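Local coordinates for NIPSNAP domain-containing protein (Burkholderia xenovorans, PDB 5KAK) that is of unknown function but belongs to the NipSnap family, whose domain has a fold related to the dimeric alpha-beta barrel proteins, at residues W84-Y87 with V88-I92; Q28-R32 with E33-I37. One frame throughout, in Å; residues are numbered along the deposited sequence. Where two conformers were deposited one is given.

How the interactions relate
From the N terminus, strand 10-18 leads into helix 23-42, and interaction 2 joins neighbouring turns midway along that helix, with no loop enclosed. Strands 45-51 and 58-65 and helix 68-80 follow before helix 82-92, where interaction 1 again links consecutive turns; strand 96-106 then completes the antiparallel sheet. The two contacts lie in series, neither nested nor crossing, yet they meet in space, their centres about 11 Å apart. Y87 of interaction 1 is the main bridge: it leans on H29, F30, E33 and G34 of interaction 2, while N91 packs against H29. Helix 82-92 is thereby fastened to helix 23-42.

Interaction 1. Residues W84-Y87 with V88-I92; sequences WQEY and VRKNI
E86 and R89, one turn apart on helix 82-92, are joined by a two-pronged salt bridge. The side chains run alongside each other, and the guanidinium presents NE and NH1 to separate carboxylate oxygens. R89 NH1 reaches E86 OE2 at 2.8 Å in an almost perfectly straight bond, on the syn side, tilted 26° out of the carboxylate plane; R89 NE meets E86 OE1 at 3.0 Å from above that plane. Bends at chi2 and chi3 turn the guanidinium edge toward the acid alongside it, and the paired bonds limit rotation of both flat groups.

A different part of the helix surface is apolar. V88 lays CG2 over one face of the W84 indole, 3.9 Å from the centroid of the six-membered ring, a CH-pi contact offset toward the rim. That methyl lies beside the valine's own backbone N, CG1 being anti to it (chi1 169°), and this turns it back to the indole. Further along, I92 CG1 comes within 3.7 Å of Y87 CE2. The N91 side chain crosses that of Y87 at about a right angle, its ND2 3.6 Å from Y87 CD1 and the amide and ring planes 43° apart. Y87 O accepts N91 N at 3.0 Å and, weakly, N91 ND2.

Outside this turn, the Y87 ring meets F30 edge-to-face and touches H29 and E33 of helix 23-42, while W84 packs on Q38; V88 also rests on N21 of a second subunit. Regular i to i+4 bonds such as K90 N to E86 O run through these turns, and 88-92 also includes a wider pi-type turn. Here is an amphipathic helix of an alpha-beta NIPSNAP domain, with its i to i+3 ion pair exposed and its tyrosine buried against the neighbouring helix.

Interaction 2. Residues Q28-R32 with E33-I37; sequences QHFER and EGIAI
H29 O receives E33 N and G34 N together where helix 23-42 of the NIPSNAP domain widens locally into a pi-type turn. The E33 bond is weak and bent, whereas G34 N makes the straighter i to i+5 link at 3.0 Å. The short segment axes, 28-32 and 33-37, stand at 52° to each other, consistent with a local distortion at the wide turn.

E33 sends an extended side chain away from the turn, CG anti to the backbone N (chi1 176°). Its OE1 accepts a hydrogen bond from a water that lies in the plane of the H29 ring and also bonds H29 ND1 at 2.9 Å; the water bridges the two side chains. The other imidazole nitrogen, NE2, is held by E25.

At G34 the backbone passes close to F30, whose CD2 is 3.9 Å from G34 C. The phenyl is buried, stacked on F26 and set edge-to-face with Y87 of helix 82-92.

I35 continues the wide turn. Its N bonds F30 O at 2.9 Å, in the carbonyl plane and on a lone pair, and its CG2 comes to 3.3 Å from the same oxygen. The longer branch sends CD1 to F30 CD2 at 4.3 Å, a loose apolar touch. F109 of a third subunit covers both F30 and I35.

A36 takes part through its backbone. A second water accepts a hydrogen bond from A36 N and donates one to E31 O, spanning the widened turn with two bonds: 3.1 Å to A36 N and 3.1 Å to E31 O.

Interaction 1. Residues W84-Y87 with V88-I92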
# COMPACT_ATOMS: atom_id res chain seq x y z
N TRP E 84 10.94 31.58 4.43
CA TRP E 84 10.40 30.30 4.01
C TRP E 84 9.86 29.52 5.20
O TRP E 84 8.74 28.99 5.15
CB TRP E 84 11.47 29.50 3.28
CG TRP E 84 11.02 28.12 2.87
CD1 TRP E 84 11.44 26.93 3.39
CD2 TRP E 84 10.04 27.80 1.88
NE1 TRP E 84 10.80 25.88 2.77
CE2 TRP E 84 9.93 26.39 1.84
CE3 TRP E 84 9.25 28.56 1.02
CZ2 TRP E 84 9.07 25.73 0.96
CZ3 TRP E 84 8.39 27.91 0.15
CH2 TRP E 84 8.30 26.51 0.13
N GLN E 85 10.64 29.42 6.28
CA GLN E 85 10.19 28.66 7.44
C GLN E 85 8.86 29.20 7.96
O GLN E 85 7.95 28.43 8.27
CB GLN E 85 11.25 28.68 8.55
CG GLN E 85 12.52 27.92 8.22
CD GLN E 85 12.35 26.41 8.25
OE1 GLN E 85 11.35 25.90 8.77
NE2 GLN E 85 13.32 25.68 7.72
N GLU E 86 8.74 30.53 8.04
CA GLU E 86 7.49 31.12 8.52
C GLU E 86 6.34 30.85 7.56
O GLU E 86 5.23 30.52 8.00
CB GLU E 86 7.67 32.62 8.75
CG GLU E 86 6.37 33.37 9.04
CD GLU E 86 5.71 32.93 10.34
OE1 GLU E 86 6.37 32.25 11.16
OE2 GLU E 86 4.53 33.28 10.53
N TYR E 87 6.57 30.99 6.26
CA TYR E 87 5.52 30.74 5.28
C TYR E 87 4.99 29.31 5.39
O TYR E 87 3.77 29.08 5.37
CB TYR E 87 6.02 31.02 3.87
CG TYR E 87 5.16 30.41 2.79
CD1 TYR E 87 4.02 31.05 2.35
CD2 TYR E 87 5.48 29.18 2.22
CE1 TYR E 87 3.22 30.50 1.38
CE2 TYR E 87 4.68 28.62 1.25
CZ TYR E 87 3.55 29.28 0.83
OH TYR E 87 2.76 28.72 -0.14
N VAL E 88 5.89 28.33 5.51
CA VAL E 88 5.46 26.94 5.62
C VAL E 88 4.67 26.72 6.91
O VAL E 88 3.60 26.09 6.90
CB VAL E 88 6.67 26.00 5.54
CG1 VAL E 88 6.27 24.58 5.92
CG2 VAL E 88 7.25 26.01 4.14
N ARG E 89 5.19 27.23 8.03
CA ARG E 89 4.54 27.02 9.32
C ARG E 89 3.15 27.63 9.35
O ARG E 89 2.18 27.00 9.80
CB ARG E 89 5.41 27.62 10.43
CG ARG E 89 4.77 27.61 11.82
CD ARG E 89 5.22 28.80 12.67
NE ARG E 89 4.61 30.06 12.25
CZ ARG E 89 3.37 30.44 12.55
NH1 ARG E 89 2.90 31.60 12.12
NH2 ARG E 89 2.58 29.65 13.27
N LYS E 90 3.02 28.87 8.86
CA LYS E 90 1.74 29.56 8.93
C LYS E 90 0.72 28.96 7.96
O LYS E 90 -0.44 28.72 8.34
CB LYS E 90 1.94 31.05 8.63
CG LYS E 90 0.68 31.90 8.70
CD LYS E 90 0.94 33.33 8.22
CE LYS E 90 -0.22 34.24 8.55
NZ LYS E 90 -1.53 33.66 8.12
N ASN E 91 1.13 28.68 6.72
CA ASN E 91 0.17 28.46 5.66
C ASN E 91 0.10 27.04 5.13
O ASN E 91 -0.99 26.61 4.74
CB ASN E 91 0.46 29.38 4.47
CG ASN E 91 0.40 30.83 4.86
OD1 ASN E 91 -0.68 31.36 5.14
ND2 ASN E 91 1.55 31.48 4.89
N ILE E 92 1.21 26.31 5.07
CA ILE E 92 1.24 25.01 4.41
C ILE E 92 1.20 23.86 5.41
O ILE E 92 0.51 22.87 5.20
CB ILE E 92 2.46 24.90 3.48
CG1 ILE E 92 2.40 25.96 2.37
CG2 ILE E 92 2.56 23.49 2.90
CD1 ILE E 92 1.10 25.99 1.59

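Interaction 2. Residues Q28-R32 with E33-I37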
# COMPACT_ATOMS: atom_id res chain seq x y z
N GLN E 28 -3.50 28.40 -3.68
CA GLN E 28 -3.63 29.82 -3.40
C GLN E 28 -2.41 30.35 -2.68
O GLN E 28 -1.88 31.42 -3.02
CB GLN E 28 -4.89 30.08 -2.57
CG GLN E 28 -6.18 30.05 -3.37
CD GLN E 28 -7.40 30.42 -2.52
OE1 GLN E 28 -7.36 30.33 -1.29
NE2 GLN E 28 -8.47 30.85 -3.18
N HIS E 29 -1.94 29.64 -1.65
CA HIS E 29 -0.82 30.16 -0.87
C HIS E 29 0.43 30.25 -1.73
O HIS E 29 1.18 31.23 -1.65
CB HIS E 29 -0.57 29.28 0.35
CG HIS E 29 -1.57 29.45 1.45
ND1 HIS E 29 -1.83 30.67 2.03
CD2 HIS E 29 -2.37 28.56 2.07
CE1 HIS E 29 -2.76 30.52 2.96
NE2 HIS E 29 -3.10 29.25 3.01
N PHE E 30 0.64 29.25 -2.60
CA PHE E 30 1.85 29.24 -3.41
C PHE E 30 1.80 30.27 -4.52
O PHE E 30 2.80 30.94 -4.80
CB PHE E 30 2.10 27.82 -3.96
CG PHE E 30 3.03 27.03 -3.09
CD1 PHE E 30 2.55 26.29 -2.03
CD2 PHE E 30 4.40 27.13 -3.27
CE1 PHE E 30 3.41 25.62 -1.19
CE2 PHE E 30 5.27 26.48 -2.44
CZ PHE E 30 4.78 25.72 -1.40
N GLU E 31 0.65 30.42 -5.18
CA GLU E 31 0.60 31.41 -6.25
C GLU E 31 0.68 32.82 -5.68
O GLU E 31 1.33 33.69 -6.27
CB GLU E 31 -0.67 31.25 -7.10
CG GLU E 31 -1.96 31.58 -6.36
CD GLU E 31 -3.18 31.11 -7.13
OE1 GLU E 31 -3.00 30.50 -8.21
OE2 GLU E 31 -4.32 31.35 -6.66
N ARG E 32 0.07 33.07 -4.52
CA ARG E 32 0.08 34.41 -3.95
C ARG E 32 1.40 34.75 -3.28
O ARG E 32 1.77 35.93 -3.21
CB ARG E 32 -1.05 34.59 -2.94
CG ARG E 32 -2.44 34.57 -3.52
CD ARG E 32 -3.47 34.69 -2.42
NE ARG E 32 -4.84 34.58 -2.91
CZ ARG E 32 -5.90 34.48 -2.12
NH1 ARG E 32 -5.74 34.48 -0.80
NH2 ARG E 32 -7.12 34.38 -2.64
N GLU E 33 2.12 33.77 -2.75
CA GLU E 33 3.22 34.08 -1.85
C GLU E 33 4.37 33.09 -1.94
O GLU E 33 5.53 33.48 -2.07
CB GLU E 33 2.69 34.17 -0.41
CG GLU E 33 3.75 34.39 0.64
CD GLU E 33 3.19 34.54 2.05
OE1 GLU E 33 1.97 34.32 2.25
OE2 GLU E 33 3.97 34.88 2.96
N GLY E 34 4.07 31.79 -1.87
CA GLY E 34 5.12 30.81 -1.64
C GLY E 34 6.07 30.58 -2.80
O GLY E 34 7.25 30.32 -2.59
N ILE E 35 5.57 30.65 -4.04
CA ILE E 35 6.45 30.31 -5.15
C ILE E 35 7.45 31.43 -5.39
O ILE E 35 8.58 31.17 -5.84
CB ILE E 35 5.63 29.95 -6.41
CG1 ILE E 35 6.47 29.09 -7.36
CG2 ILE E 35 5.13 31.21 -7.12
CD1 ILE E 35 6.85 27.72 -6.79
N ALA E 36 7.08 32.68 -5.08
CA ALA E 36 8.01 33.79 -5.19
C ALA E 36 9.19 33.61 -4.25
O ALA E 36 10.28 34.13 -4.52
CB ALA E 36 7.31 35.11 -4.89
N ILE E 37 8.99 32.90 -3.14
CA ILE E 37 10.09 32.57 -2.25
C ILE E 37 10.90 31.40 -2.81
O ILE E 37 12.13 31.46 -2.91
CB ILE E 37 9.57 32.23 -0.85
CG1 ILE E 37 8.75 33.36 -0.27
CG2 ILE E 37 10.73 31.90 0.08
CD1 ILE E 37 8.04 32.97 1.00
O HOH W 1 -0.51 33.12 1.16
O HOH W 2 4.23 33.97 -5.18